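Local coordinates for Exo-beta-1,3-glucanase (Streptomyces sp. SirexAA-E, PDB 4PEY), which hydrolyses laminarin and laminarioligosaccharides as an exo-beta-1,3-glucanase of glycoside hydrolase family 55, producing glucose and laminaribiose, at residues A[538-541]-A[542-545]. The protein carries 1 engineered substitution. Numbering follows the deposited sequence.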
# COMPACT_ATOMS: atom_id res chain seq x y z
N HIS A 538 -8.65 26.10 -2.99
CA HIS A 538 -7.83 25.95 -4.19
C HIS A 538 -7.35 24.51 -4.31
O HIS A 538 -7.54 23.71 -3.39
CB HIS A 538 -6.63 26.90 -4.16
CG HIS A 538 -7.00 28.35 -4.19
ND1 HIS A 538 -7.52 28.96 -5.31
CD2 HIS A 538 -6.93 29.31 -3.23
CE1 HIS A 538 -7.76 30.24 -5.04
NE2 HIS A 538 -7.41 30.47 -3.78
N VAL A 539 -6.72 24.19 -5.43
CA VAL A 539 -6.12 22.87 -5.63
C VAL A 539 -4.68 22.83 -5.09
O VAL A 539 -4.34 21.99 -4.25
CB VAL A 539 -6.12 22.49 -7.12
CG1 VAL A 539 -5.39 21.17 -7.35
CG2 VAL A 539 -7.56 22.38 -7.63
N ILE A 540 -3.84 23.72 -5.59
CA ILE A 540 -2.44 23.78 -5.19
C ILE A 540 -2.05 25.24 -4.94
O ILE A 540 -2.37 26.10 -5.75
CB ILE A 540 -1.50 23.13 -6.26
CG1 ILE A 540 -0.03 23.27 -5.85
CG2 ILE A 540 -1.78 23.72 -7.66
CD1 ILE A 540 0.93 22.37 -6.65
N ASN A 541 -1.39 25.51 -3.82
CA ASN A 541 -1.07 26.88 -3.43
C ASN A 541 -2.33 27.75 -3.46
O ASN A 541 -3.29 27.48 -2.73
CB ASN A 541 0.01 27.46 -4.34
CG ASN A 541 1.34 26.74 -4.20
OD1 ASN A 541 1.51 25.87 -3.34
ND2 ASN A 541 2.29 27.10 -5.04
N ASP A 542 -2.35 28.77 -4.32
CA ASP A 542 -3.53 29.62 -4.51
C ASP A 542 -4.10 29.47 -5.92
O ASP A 542 -4.79 30.37 -6.44
CB ASP A 542 -3.17 31.08 -4.22
CG ASP A 542 -2.00 31.59 -5.06
OD1 ASP A 542 -1.80 32.82 -5.09
OD2 ASP A 542 -1.28 30.77 -5.68
N ILE A 543 -3.83 28.30 -6.52
CA ILE A 543 -4.15 28.00 -7.91
C ILE A 543 -5.23 26.91 -8.01
O ILE A 543 -5.24 25.97 -7.21
CB ILE A 543 -2.87 27.53 -8.67
CG1 ILE A 543 -1.85 28.66 -8.73
CG2 ILE A 543 -3.18 26.99 -10.06
CD1 ILE A 543 -0.49 28.22 -9.22
N GLY A 544 -6.13 27.04 -8.99
CA GLY A 544 -7.20 26.08 -9.17
C GLY A 544 -8.47 26.55 -8.48
O GLY A 544 -8.42 27.29 -7.50
N ASP A 545 -9.62 26.13 -9.00
CA ASP A 545 -10.91 26.56 -8.46
C ASP A 545 -11.15 26.01 -7.07
O ASP A 545 -10.70 24.91 -6.75
CB ASP A 545 -12.07 26.11 -9.36
CG ASP A 545 -12.03 26.72 -10.74
OD1 ASP A 545 -11.32 27.73 -10.95
OD2 ASP A 545 -12.74 26.19 -11.63
O HOH W 1 1.46 29.45 -6.73
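I540 and I543 close a type II' beta turn with N541 and D542 at its corners, and their backbones form one antiparallel hydrogen-bonded pair: I543 N donates a hydrogen bond to I540 O (2.8 Å), and I540 N donates one to I543 O. That second carbonyl is gripped twice, because V539 N also reaches I543 O (2.9 Å) from the opposite face of the carbonyl plane, a classic beta bulge. The turn is structural packing in the loop between strands 535-536 and 555-560, away from the substrate sites, with N541 and I543 touching F560. The tight side lies inward, where V539 and I540 pack on L525 and I540 CG2 sits alongside I543 CB at 4.1 Å. G544 CA lies beside V539 CG2 (4.0 Å), and a side chain there would collide with that methyl. On the other side, H538 has CG anti to its carbonyl carbon (chi1 -64°), which lays the ring against the D542 backbone, with D542 O over one face. From the ring edge, ND1 donates to G544 O at 2.9 Å, nearly straight (160°). With an alanine here, G544 O is likely to lose its ring donor and a gap to open beside D542. The looser, solvent side belongs to D542, where a water bridges OD2 and N541 ND2, which also binds A514 O. Backbone N-H to C=O bonds thus hold the turn, while the imidazole, protonated at ND1, pins the G544 carbonyl.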